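Local coordinates for putative nisin-resistance protein (Streptococcus agalactiae 515, PDB 4Y68) that probably confers resistance to the lantibiotic nisin by cleaving it, acting as a lipoprotein peptidase of family S41, at residues Glu258-Tyr263 / Leu268-Gly273; Glu33-Val38 / Asp264-Ala269; Ile78-Val83 / Ser91-Lys96; Met232-Phe237 / Gln248-Tyr253. All coordinates share one frame; numbering follows the deposited sequence.

Contact 1 of 4, residues Glu258-Tyr263 / Leu268-Gly273; sequences ETFMLY and LALTTG
Phe260 and Leu268 pair across the beta hairpin formed by strands 256-261 and 267-276. Their side chains lie side by side and point the same way. The backbones are tightly joined. Phe260 N donates to Leu268 O at 2.8 Å, and Leu268 N returns a bond to Phe260 O at 2.9 Å. Glu258 and Leu270 form a second pair of reciprocal backbone hydrogen bonds. Between these pairs, Thr259 CA makes a CA-H...O contact of 3.3 Å with Leu268 O.

The face carrying Phe260, Leu268 and Leu270 is well packed. Phe260 CG is anti to its carbonyl carbon (chi1 -58°), and the ring reaches along the hairpin to Leu270. Leu270 CB meets the edge of the ring, 4.0 Å from Phe260 CE2. Phe260 CD2 is 4.2 Å from Leu268 CD2. Arg42 of helix 32-46 touches both Phe260 and Leu268. The other face is loose. There Thr259 is exposed, and Thr259 OG1 stays 4.2 Å from Ala269 CB.

At the far end the extended Glu258 side chain crosses Thr272 at about a right angle, with Glu258 CG 3.2 Å from Thr272 OG1. Next to it, Thr272 and Gly273 both face Val256 in a classic beta bulge. Glu258 OE2 forms a salt bridge with Arg46. The hairpin thus offers helix 32-46 an apolar face whose end carries a paired charge.

Contact 2 of 4, residues Glu33-Val38 / Asp264-Ala269; sequences ERYGRV and DGARLA
A buried hydrogen bond from the hydroxyl of Tyr35 to the carboxylate of Asp264 ties helix 32-46 to the turn of a beta hairpin. The hairpin consists of strands 256-261 and 267-276, and Asp264 lies in the loop that joins them. The helix and the turn are far apart in sequence, and a single side chain spans most of the space between them.

Tyr35 CG is anti to the backbone N (chi1 180°), and the ring points its hydroxyl end at the turn. The bond from Tyr35 OH to Asp264 OD1 is 2.6 Å long. Ring and carboxylate are nearly perpendicular, with planes 87° apart.

Arg76 NH1 of helix 72-87 forms a salt bridge with Asp264 OD2 and a hydrogen bond with Tyr35 OH, and probably keeps the carboxylate ionised. Tyr72 stacks on the Tyr35 ring. A bound MES molecule, probably from the crystallisation liquor, lies about 5 Å from the Asp264 side chain.

Asp264 also steadies its own turn. Asp264 OD1 accepts a weak bond from Ala266 N at 3.5 Å, the pattern of an Asx turn. Ala266 CB sits 3.3 Å from Tyr35 OH. The hydroxyl meets OD1 on its syn side, 26° out of the carboxylate plane.

Contact 3 of 4, residues Ile78-Val83 / Ser91-Lys96; sequences IVQEAV and SQILSK
Ile93 and Val83 bring the short strand 92-94 against helix 72-87, the helix that comes just before it in the chain. Strand and helix run at 141° to each other, and their axes come within 8.4 Å.

Ile93 can be followed outward. Its CB points toward the helix and splits into two branches. The short branch, Ile93 CG2, meets Val83 CG2 at 4.1 Å. The long branch starts at CG1, which sits between the backbone N and the carbonyl carbon (chi1 50°). The chi2 of -101° is not a staggered value, and it turns the tip onto the helix surface. That tip, Ile93 CD1, lies 3.9 Å from Gln80 CA and 4.1 Å from Val83 CG2. The terminal methyl therefore touches two successive turns of the helix, while Val83 CG2 fits against both branches.

The other methyl of Val83 faces the strand backbone. Val83 CG1 is 3.8 Å from Gln92 N and 3.9 Å from Ser91 CB. The hydroxyl of Ser91 is engaged elsewhere, by a hydrogen bond with Thr271.

The strand pairs with 267-276 in the sheet: Gln92 and Leu94 make backbone bonds to Ala269 and Arg267. Both Val83 and Ile93 touch Leu268. No hydrogen bond links helix and strand directly in these segments. Their contact is made by apolar branches, so it probably rests mainly on apolar packing.

Contact 4 of 4, residues Met232-Phe237 / Gln248-Tyr253; sequences MTFLSF and QATAGY
Phe234 and Thr250 meet between helix 229-235 and the loop that follows strand 243-247. Phe234 CG is anti to the backbone N (chi1 -177°), which directs the side chain toward the loop. Its chi2 of 22° is far from the perpendicular setting common for phenylalanine. The ring meets the threonine methyl obliquely, with Phe234 CD2 4.3 Å from Thr250 CG2. Thr250 presents this methyl to the ring and uses its hydroxyl elsewhere: OG1 is hydrogen-bonded with Glu231 OE2 and with Ile288 N.

Met232 makes the second touch. Its chain is bent at chi2 and chi3, which brings its end nearer to the loop. Met232 CE comes to 3.9 Å from Tyr253 O.

Within 232-237, Ser236 OG donates to Met232 O at 2.8 Å, in the carbonyl plane.

In the S41 family the nucleophilic serine usually sits near the start of such a helix, so the contact probably lies close to the active site. The polar link between helix and loop runs through Glu231, which also accepts from Gly252 N and Tyr253 N. Within the two segments the touch is light, methyl to ring and methyl to carbonyl, with no hydrogen bond; the Glu231 carboxylate probably carries the stronger hold.

In the fold
Contacts 1, 2 and 3 form one cluster, with centres 9 to 10 Å apart. Strand 267-276 joins them: it pairs with 256-261 in contact 1, follows the turn used by contact 2, and lies beside strand 92-94 of contact 3. Ala269 N to Gln92 O and Thr271 OG1 to Ser91 OG, each 2.9 Å, are probable hydrogen bonds between contacts 1 and 3. Contact 4 stands apart, its centre 21 Å from contact 1, 24 Å from contact 3 and 30 Å from contact 2. Its nearest atoms are about 6 Å from contact 3. Tyr253 meets His90 there, in the region between the helical part and the peptidase core where the active site probably lies.

Contact 1 of 4, residues Glu258-Tyr263 / Leu268-Gly273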
loop_
_atom_site.group_PDB
_atom_site.type_symbol
_atom_site.label_atom_id
_atom_site.label_comp_id
_atom_site.label_asym_id
_atom_site.label_seq_id
_atom_site.Cartn_x
_atom_site.Cartn_y
_atom_site.Cartn_z
ATOM N N GLU A 258 1.385 7.051 6.868
ATOM C CA GLU A 258 2.406 8.034 6.543
ATOM C C GLU A 258 3.684 7.522 7.190
ATOM O O GLU A 258 3.635 6.910 8.261
ATOM C CB GLU A 258 2.025 9.429 7.040
ATOM C CG GLU A 258 0.651 9.907 6.528
ATOM C CD GLU A 258 0.175 11.228 7.158
ATOM O OE1 GLU A 258 0.853 11.747 8.065
ATOM O OE2 GLU A 258 -0.892 11.749 6.748
ATOM N N THR A 259 4.822 7.721 6.532
ATOM C CA THR A 259 6.047 7.110 7.012
ATOM C C THR A 259 7.054 8.191 7.356
ATOM O O THR A 259 7.291 9.097 6.563
ATOM C CB THR A 259 6.631 6.130 5.972
ATOM O OG1 THR A 259 5.709 5.048 5.770
ATOM C CG2 THR A 259 7.962 5.558 6.458
ATOM N N PHE A 260 7.632 8.085 8.551
ATOM C CA PHE A 260 8.517 9.112 9.094
ATOM C C PHE A 260 9.921 8.547 9.281
ATOM O O PHE A 260 10.104 7.530 9.960
ATOM C CB PHE A 260 7.953 9.657 10.414
ATOM C CG PHE A 260 6.574 10.247 10.276
ATOM C CD1 PHE A 260 6.411 11.595 9.984
ATOM C CD2 PHE A 260 5.441 9.439 10.392
ATOM C CE1 PHE A 260 5.139 12.131 9.823
ATOM C CE2 PHE A 260 4.167 9.967 10.247
ATOM C CZ PHE A 260 4.014 11.310 9.955
ATOM N N MET A 261 10.897 9.168 8.621
ATOM C CA MET A 261 12.285 8.712 8.706
ATOM C C MET A 261 12.887 9.215 9.998
ATOM O O MET A 261 12.953 10.421 10.228
ATOM C CB MET A 261 13.119 9.198 7.522
ATOM C CG MET A 261 12.443 9.001 6.167
ATOM S SD MET A 261 11.992 7.294 5.801
ATOM C CE MET A 261 10.769 7.544 4.514
ATOM N N LEU A 262 13.323 8.290 10.835
ATOM C CA LEU A 262 13.858 8.652 12.143
ATOM C C LEU A 262 15.360 8.922 12.067
ATOM O O LEU A 262 15.999 8.667 11.045
ATOM C CB LEU A 262 13.548 7.545 13.145
ATOM C CG LEU A 262 12.052 7.236 13.197
ATOM C CD1 LEU A 262 11.778 6.051 14.103
ATOM C CD2 LEU A 262 11.290 8.481 13.662
ATOM N N TYR A 263 15.927 9.403 13.170
ATOM C CA TYR A 263 17.295 9.895 13.148
ATOM C C TYR A 263 18.340 8.903 12.601
ATOM O O TYR A 263 19.252 9.307 11.897
ATOM C CB TYR A 263 17.696 10.348 14.540
ATOM C CG TYR A 263 18.892 11.275 14.540
ATOM C CD1 TYR A 263 20.186 10.762 14.593
ATOM C CD2 TYR A 263 18.733 12.656 14.478
ATOM C CE1 TYR A 263 21.293 11.593 14.607
ATOM C CE2 TYR A 263 19.842 13.502 14.491
ATOM C CZ TYR A 263 21.122 12.955 14.550
ATOM O OH TYR A 263 22.243 13.756 14.549
ATOM N N LEU A 268 9.234 5.044 11.072
ATOM C CA LEU A 268 7.940 4.908 11.711
ATOM C C LEU A 268 6.859 4.922 10.636
ATOM O O LEU A 268 6.631 5.950 10.010
ATOM C CB LEU A 268 7.707 6.027 12.734
ATOM C CG LEU A 268 6.270 6.213 13.267
ATOM C CD1 LEU A 268 5.802 5.042 14.119
ATOM C CD2 LEU A 268 6.114 7.521 14.055
ATOM N N ALA A 269 6.231 3.765 10.411
ATOM C CA ALA A 269 5.046 3.651 9.577
ATOM C C ALA A 269 3.794 3.864 10.424
ATOM O O ALA A 269 3.423 3.003 11.205
ATOM C CB ALA A 269 4.993 2.294 8.904
ATOM N N LEU A 270 3.133 4.995 10.240
ATOM C CA LEU A 270 2.031 5.409 11.121
ATOM C C LEU A 270 0.686 5.511 10.394
ATOM O O LEU A 270 0.586 6.172 9.359
ATOM C CB LEU A 270 2.371 6.762 11.769
ATOM C CG LEU A 270 1.384 7.340 12.781
ATOM C CD1 LEU A 270 1.129 6.324 13.895
ATOM C CD2 LEU A 270 1.934 8.632 13.375
ATOM N N THR A 271 -0.355 4.883 10.941
ATOM C CA THR A 271 -1.656 4.897 10.286
ATOM C C THR A 271 -2.363 6.214 10.549
ATOM O O THR A 271 -2.488 6.636 11.701
ATOM C CB THR A 271 -2.520 3.727 10.761
ATOM O OG1 THR A 271 -1.822 2.503 10.502
ATOM C CG2 THR A 271 -3.852 3.719 10.046
ATOM N N THR A 272 -2.811 6.880 9.496
ATOM C CA THR A 272 -3.331 8.235 9.653
ATOM C C THR A 272 -4.670 8.437 8.961
ATOM O O THR A 272 -5.312 9.454 9.139
ATOM C CB THR A 272 -2.337 9.259 9.101
ATOM O OG1 THR A 272 -2.126 8.990 7.710
ATOM C CG2 THR A 272 -1.009 9.138 9.829
ATOM N N GLY A 273 -5.091 7.453 8.179
ATOM C CA GLY A 273 -6.282 7.605 7.367
ATOM C C GLY A 273 -7.160 6.364 7.260
ATOM O O GLY A 273 -6.686 5.252 7.008
#

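Contact 2 of 4, residues Glu33-Val38 / Asp264-Ala269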
loop_
_atom_site.group_PDB
_atom_site.type_symbol
_atom_site.label_atom_id
_atom_site.label_comp_id
_atom_site.label_asym_id
_atom_site.label_seq_id
_atom_site.Cartn_x
_atom_site.Cartn_y
_atom_site.Cartn_z
ATOM N N GLU A 33 16.318 8.416 25.145
ATOM C CA GLU A 33 15.023 8.896 25.628
ATOM C C GLU A 33 14.339 9.848 24.645
ATOM O O GLU A 33 13.170 9.650 24.315
ATOM C CB GLU A 33 15.152 9.596 26.974
ATOM C CG GLU A 33 13.812 10.124 27.494
ATOM C CD GLU A 33 13.904 10.765 28.879
ATOM O OE1 GLU A 33 15.028 10.873 29.407
ATOM O OE2 GLU A 33 12.852 11.176 29.433
ATOM N N ARG A 34 15.043 10.895 24.231
ATOM C CA ARG A 34 14.556 11.832 23.202
ATOM C C ARG A 34 14.020 11.087 21.978
ATOM O O ARG A 34 12.924 11.354 21.500
ATOM C CB ARG A 34 15.691 12.769 22.745
ATOM C CG ARG A 34 15.381 14.265 22.697
ATOM C CD ARG A 34 14.501 14.660 21.549
ATOM N NE ARG A 34 13.106 14.766 21.974
ATOM C CZ ARG A 34 12.149 15.435 21.320
ATOM N NH1 ARG A 34 12.412 16.089 20.192
ATOM N NH2 ARG A 34 10.909 15.454 21.807
ATOM N N TYR A 35 14.836 10.164 21.474
ATOM C CA TYR A 35 14.513 9.394 20.285
ATOM C C TYR A 35 13.161 8.713 20.472
ATOM O O TYR A 35 12.329 8.722 19.568
ATOM C CB TYR A 35 15.635 8.395 20.010
ATOM C CG TYR A 35 15.487 7.484 18.809
ATOM C CD1 TYR A 35 16.228 7.703 17.650
ATOM C CD2 TYR A 35 14.650 6.371 18.849
ATOM C CE1 TYR A 35 16.115 6.857 16.551
ATOM C CE2 TYR A 35 14.521 5.522 17.757
ATOM C CZ TYR A 35 15.262 5.768 16.607
ATOM O OH TYR A 35 15.169 4.911 15.523
ATOM N N GLY A 36 12.925 8.173 21.669
ATOM C CA GLY A 36 11.657 7.538 21.969
ATOM C C GLY A 36 10.512 8.530 22.061
ATOM O O GLY A 36 9.389 8.235 21.647
ATOM N N ARG A 37 10.790 9.713 22.599
ATOM C CA ARG A 37 9.746 10.711 22.788
ATOM C C ARG A 37 9.316 11.336 21.447
ATOM O O ARG A 37 8.148 11.699 21.264
ATOM C CB ARG A 37 10.200 11.783 23.773
ATOM C CG ARG A 37 10.249 11.286 25.206
ATOM C CD ARG A 37 10.748 12.357 26.151
ATOM N NE ARG A 37 9.759 13.403 26.384
ATOM C CZ ARG A 37 8.848 13.360 27.354
ATOM N NH1 ARG A 37 8.795 12.314 28.174
ATOM N NH2 ARG A 37 7.986 14.362 27.503
ATOM N N VAL A 38 10.255 11.419 20.513
ATOM C CA VAL A 38 9.966 11.878 19.157
ATOM C C VAL A 38 8.932 10.975 18.499
ATOM O O VAL A 38 8.033 11.450 17.820
ATOM C CB VAL A 38 11.247 11.909 18.275
ATOM C CG1 VAL A 38 10.872 11.854 16.788
ATOM C CG2 VAL A 38 12.068 13.141 18.595
ATOM N N ASP A 264 18.197 7.614 12.889
ATOM C CA ASP A 264 19.233 6.655 12.514
ATOM C C ASP A 264 18.862 5.805 11.300
ATOM O O ASP A 264 19.457 4.742 11.087
ATOM C CB ASP A 264 19.541 5.735 13.699
ATOM C CG ASP A 264 18.319 4.956 14.148
ATOM O OD1 ASP A 264 17.186 5.438 13.897
ATOM O OD2 ASP A 264 18.483 3.862 14.731
ATOM N N GLY A 265 17.877 6.253 10.519
ATOM C CA GLY A 265 17.449 5.497 9.353
ATOM C C GLY A 265 16.328 4.495 9.619
ATOM O O GLY A 265 15.847 3.804 8.712
ATOM N N ALA A 266 15.893 4.407 10.866
ATOM C CA ALA A 266 14.708 3.614 11.145
ATOM C C ALA A 266 13.485 4.371 10.614
ATOM O O ALA A 266 13.535 5.586 10.455
ATOM C CB ALA A 266 14.593 3.330 12.628
ATOM N N ARG A 267 12.412 3.646 10.326
ATOM C CA ARG A 267 11.162 4.244 9.841
ATOM C C ARG A 267 9.971 3.990 10.753
ATOM O O ARG A 267 9.710 2.852 11.134
ATOM C CB ARG A 267 10.799 3.698 8.462
ATOM C CG ARG A 267 11.805 3.909 7.399
ATOM C CD ARG A 267 11.156 3.595 6.049
ATOM N NE ARG A 267 12.069 3.823 4.933
ATOM C CZ ARG A 267 11.882 3.330 3.710
ATOM N NH1 ARG A 267 10.808 2.582 3.452
ATOM N NH2 ARG A 267 12.772 3.584 2.748
ATOM N N LEU A 268 9.234 5.044 11.072
ATOM C CA LEU A 268 7.940 4.908 11.711
ATOM C C LEU A 268 6.859 4.922 10.636
ATOM O O LEU A 268 6.631 5.950 10.010
ATOM C CB LEU A 268 7.707 6.027 12.734
ATOM C CG LEU A 268 6.270 6.213 13.267
ATOM C CD1 LEU A 268 5.802 5.042 14.119
ATOM C CD2 LEU A 268 6.114 7.521 14.055
ATOM N N ALA A 269 6.231 3.765 10.411
ATOM C CA ALA A 269 5.046 3.651 9.577
ATOM C C ALA A 269 3.794 3.864 10.424
ATOM O O ALA A 269 3.423 3.003 11.205
ATOM C CB ALA A 269 4.993 2.294 8.904
#

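Contact 3 of 4, residues Ile78-Val83 / Ser91-Lys96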
loop_
_atom_site.group_PDB
_atom_site.type_symbol
_atom_site.label_atom_id
_atom_site.label_comp_id
_atom_site.label_asym_id
_atom_site.label_seq_id
_atom_site.Cartn_x
_atom_site.Cartn_y
_atom_site.Cartn_z
ATOM N N ILE A 78 10.557 -0.166 23.606
ATOM C CA ILE A 78 9.725 0.475 24.621
ATOM C C ILE A 78 8.467 1.162 24.051
ATOM O O ILE A 78 7.416 1.118 24.681
ATOM C CB ILE A 78 10.556 1.498 25.434
ATOM C CG1 ILE A 78 11.468 0.760 26.417
ATOM C CG2 ILE A 78 9.650 2.447 26.200
ATOM C CD1 ILE A 78 12.619 1.594 26.939
ATOM N N VAL A 79 8.538 1.780 22.872
ATOM C CA VAL A 79 7.342 2.487 22.359
ATOM C C VAL A 79 6.431 1.626 21.473
ATOM O O VAL A 79 5.433 2.105 20.938
ATOM C CB VAL A 79 7.740 3.747 21.561
ATOM C CG1 VAL A 79 8.589 4.691 22.433
ATOM C CG2 VAL A 79 8.488 3.362 20.291
ATOM N N GLN A 80 6.801 0.362 21.293
ATOM C CA GLN A 80 6.056 -0.561 20.450
ATOM C C GLN A 80 4.569 -0.650 20.819
ATOM O O GLN A 80 3.699 -0.636 19.929
ATOM C CB GLN A 80 6.705 -1.935 20.527
ATOM C CG GLN A 80 6.128 -3.003 19.607
ATOM C CD GLN A 80 7.018 -4.266 19.581
ATOM O OE1 GLN A 80 7.842 -4.478 20.481
ATOM N NE2 GLN A 80 6.869 -5.087 18.539
ATOM N N GLU A 81 4.270 -0.745 22.117
ATOM C CA GLU A 81 2.871 -0.846 22.558
ATOM C C GLU A 81 2.122 0.428 22.163
ATOM O O GLU A 81 0.992 0.384 21.691
ATOM C CB GLU A 81 2.778 -1.088 24.078
ATOM C CG GLU A 81 1.347 -1.157 24.603
ATOM C CD GLU A 81 1.220 -1.156 26.141
ATOM O OE1 GLU A 81 2.113 -0.650 26.868
ATOM O OE2 GLU A 81 0.186 -1.665 26.617
ATOM N N ALA A 82 2.779 1.561 22.347
ATOM C CA ALA A 82 2.206 2.859 22.031
ATOM C C ALA A 82 1.935 2.986 20.533
ATOM O O ALA A 82 0.901 3.487 20.129
ATOM C CB ALA A 82 3.146 3.977 22.506
ATOM N N VAL A 83 2.878 2.536 19.715
ATOM C CA VAL A 83 2.695 2.580 18.270
ATOM C C VAL A 83 1.536 1.691 17.861
ATOM O O VAL A 83 0.654 2.109 17.113
ATOM C CB VAL A 83 3.978 2.155 17.520
ATOM C CG1 VAL A 83 3.716 2.019 16.029
ATOM C CG2 VAL A 83 5.079 3.181 17.747
ATOM N N SER A 91 0.286 -0.161 11.820
ATOM C CA SER A 91 1.401 0.694 12.206
ATOM C C SER A 91 2.572 -0.116 12.744
ATOM O O SER A 91 2.370 -1.179 13.316
ATOM C CB SER A 91 0.955 1.716 13.245
ATOM O OG SER A 91 0.016 2.641 12.712
ATOM N N GLN A 92 3.795 0.393 12.574
ATOM C CA GLN A 92 4.975 -0.230 13.189
ATOM C C GLN A 92 6.227 0.620 13.045
ATOM O O GLN A 92 6.245 1.603 12.303
ATOM C CB GLN A 92 5.238 -1.615 12.583
ATOM C CG GLN A 92 5.409 -1.611 11.080
ATOM C CD GLN A 92 5.475 -3.014 10.499
ATOM O OE1 GLN A 92 5.895 -3.942 11.177
ATOM N NE2 GLN A 92 5.048 -3.173 9.244
ATOM N N ILE A 93 7.266 0.232 13.776
ATOM C CA ILE A 93 8.587 0.827 13.672
ATOM C C ILE A 93 9.522 -0.197 13.025
ATOM O O ILE A 93 9.711 -1.298 13.534
ATOM C CB ILE A 93 9.161 1.266 15.054
ATOM C CG1 ILE A 93 9.047 0.132 16.085
ATOM C CG2 ILE A 93 8.437 2.471 15.594
ATOM C CD1 ILE A 93 7.856 0.260 17.084
ATOM N N LEU A 94 10.084 0.152 11.880
ATOM C CA LEU A 94 11.067 -0.711 11.254
ATOM C C LEU A 94 12.474 -0.141 11.459
ATOM O O LEU A 94 12.726 1.028 11.188
ATOM C CB LEU A 94 10.745 -0.869 9.775
ATOM C CG LEU A 94 9.279 -1.261 9.561
ATOM C CD1 LEU A 94 8.887 -1.139 8.108
ATOM C CD2 LEU A 94 9.052 -2.680 10.072
ATOM N N SER A 95 13.378 -0.965 11.975
ATOM C CA SER A 95 14.758 -0.562 12.100
ATOM C C SER A 95 15.319 -0.404 10.691
ATOM O O SER A 95 14.744 -0.915 9.716
ATOM C CB SER A 95 15.559 -1.595 12.895
ATOM O OG SER A 95 15.668 -2.806 12.165
ATOM N N LYS A 96 16.432 0.308 10.591
ATOM C CA LYS A 96 17.114 0.500 9.315
ATOM C C LYS A 96 17.393 -0.824 8.610
ATOM O O LYS A 96 17.195 -0.941 7.413
ATOM C CB LYS A 96 18.428 1.258 9.517
ATOM C CG LYS A 96 19.011 1.786 8.210
ATOM C CD LYS A 96 20.402 2.397 8.355
ATOM C CE LYS A 96 20.848 2.990 7.010
ATOM N NZ LYS A 96 22.198 3.626 7.042
#

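Contact 4 of 4, residues Met232-Phe237 / Gln248-Tyr253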
loop_
_atom_site.group_PDB
_atom_site.type_symbol
_atom_site.label_atom_id
_atom_site.label_comp_id
_atom_site.label_asym_id
_atom_site.label_seq_id
_atom_site.Cartn_x
_atom_site.Cartn_y
_atom_site.Cartn_z
ATOM N N MET A 232 -5.197 -1.170 -1.597
ATOM C CA MET A 232 -5.606 0.140 -2.112
ATOM C C MET A 232 -5.522 0.204 -3.638
ATOM O O MET A 232 -6.253 0.972 -4.265
ATOM C CB MET A 232 -4.770 1.269 -1.501
ATOM C CG MET A 232 -5.553 2.053 -0.424
ATOM S SD MET A 232 -5.964 0.969 0.964
ATOM C CE MET A 232 -4.290 0.849 1.614
ATOM N N THR A 233 -4.623 -0.585 -4.225
ATOM C CA THR A 233 -4.624 -0.789 -5.661
ATOM C C THR A 233 -5.889 -1.524 -6.078
ATOM O O THR A 233 -6.520 -1.154 -7.067
ATOM C CB THR A 233 -3.393 -1.576 -6.141
ATOM O OG1 THR A 233 -2.236 -0.786 -5.901
ATOM C CG2 THR A 233 -3.490 -1.859 -7.646
ATOM N N PHE A 234 -6.246 -2.568 -5.331
ATOM C CA PHE A 234 -7.506 -3.263 -5.564
ATOM C C PHE A 234 -8.679 -2.290 -5.474
ATOM O O PHE A 234 -9.542 -2.316 -6.319
ATOM C CB PHE A 234 -7.695 -4.407 -4.552
ATOM C CG PHE A 234 -8.942 -5.233 -4.772
ATOM C CD1 PHE A 234 -9.564 -5.277 -6.004
ATOM C CD2 PHE A 234 -9.488 -5.968 -3.736
ATOM C CE1 PHE A 234 -10.709 -6.035 -6.203
ATOM C CE2 PHE A 234 -10.636 -6.733 -3.927
ATOM C CZ PHE A 234 -11.243 -6.762 -5.162
ATOM N N LEU A 235 -8.719 -1.438 -4.445
ATOM C CA LEU A 235 -9.834 -0.492 -4.312
ATOM C C LEU A 235 -9.943 0.448 -5.510
ATOM O O LEU A 235 -11.033 0.859 -5.876
ATOM C CB LEU A 235 -9.701 0.331 -3.028
ATOM C CG LEU A 235 -9.959 -0.508 -1.785
ATOM C CD1 LEU A 235 -9.945 0.349 -0.512
ATOM C CD2 LEU A 235 -11.294 -1.220 -1.955
ATOM N N SER A 236 -8.811 0.777 -6.123
ATOM C CA SER A 236 -8.800 1.725 -7.234
ATOM C C SER A 236 -9.546 1.214 -8.470
ATOM O O SER A 236 -9.853 1.999 -9.356
ATOM C CB SER A 236 -7.370 2.061 -7.629
ATOM O OG SER A 236 -6.638 2.526 -6.526
ATOM N N PHE A 237 -9.810 -0.094 -8.528
ATOM C CA PHE A 237 -10.604 -0.698 -9.614
ATOM C C PHE A 237 -12.071 -0.900 -9.243
ATOM O O PHE A 237 -12.880 -1.261 -10.099
ATOM C CB PHE A 237 -10.024 -2.057 -10.033
ATOM C CG PHE A 237 -8.690 -1.963 -10.735
ATOM C CD1 PHE A 237 -8.621 -1.920 -12.120
ATOM C CD2 PHE A 237 -7.507 -1.928 -10.010
ATOM C CE1 PHE A 237 -7.400 -1.839 -12.775
ATOM C CE2 PHE A 237 -6.284 -1.838 -10.650
ATOM C CZ PHE A 237 -6.229 -1.801 -12.048
ATOM N N GLN A 248 -10.237 -14.832 -2.516
ATOM C CA GLN A 248 -10.644 -14.719 -1.117
ATOM C C GLN A 248 -10.486 -13.308 -0.603
ATOM O O GLN A 248 -9.825 -12.484 -1.228
ATOM C CB GLN A 248 -9.844 -15.683 -0.254
ATOM C CG GLN A 248 -10.094 -17.114 -0.661
ATOM C CD GLN A 248 -8.835 -17.930 -0.638
ATOM O OE1 GLN A 248 -8.241 -18.147 0.429
ATOM N NE2 GLN A 248 -8.391 -18.371 -1.824
ATOM N N ALA A 249 -11.108 -13.049 0.537
ATOM C CA ALA A 249 -10.970 -11.786 1.243
ATOM C C ALA A 249 -9.504 -11.424 1.434
ATOM O O ALA A 249 -8.666 -12.285 1.673
ATOM C CB ALA A 249 -11.684 -11.857 2.589
ATOM N N THR A 250 -9.199 -10.142 1.332
ATOM C CA THR A 250 -7.821 -9.691 1.515
ATOM C C THR A 250 -7.403 -9.596 2.995
ATOM O O THR A 250 -8.185 -9.891 3.892
ATOM C CB THR A 250 -7.642 -8.350 0.836
ATOM O OG1 THR A 250 -8.530 -7.410 1.432
ATOM C CG2 THR A 250 -8.033 -8.486 -0.624
ATOM N N ALA A 251 -6.177 -9.157 3.259
ATOM C CA ALA A 251 -5.608 -9.283 4.603
ATOM C C ALA A 251 -6.241 -8.320 5.590
ATOM O O ALA A 251 -6.212 -8.563 6.789
ATOM C CB ALA A 251 -4.093 -9.073 4.568
ATOM N N GLY A 252 -6.803 -7.226 5.098
ATOM C CA GLY A 252 -7.455 -6.265 5.974
ATOM C C GLY A 252 -6.518 -5.202 6.510
ATOM O O GLY A 252 -6.526 -4.914 7.708
ATOM N N TYR A 253 -5.708 -4.606 5.630
ATOM C CA TYR A 253 -4.818 -3.509 6.034
ATOM C C TYR A 253 -5.206 -2.285 5.223
ATOM O O TYR A 253 -4.358 -1.538 4.703
ATOM C CB TYR A 253 -3.338 -3.896 5.863
ATOM C CG TYR A 253 -2.895 -4.915 6.909
ATOM C CD1 TYR A 253 -2.241 -4.518 8.062
ATOM C CD2 TYR A 253 -3.172 -6.261 6.753
ATOM C CE1 TYR A 253 -1.862 -5.429 9.027
ATOM C CE2 TYR A 253 -2.812 -7.191 7.718
ATOM C CZ TYR A 253 -2.151 -6.766 8.851
ATOM O OH TYR A 253 -1.772 -7.683 9.804
#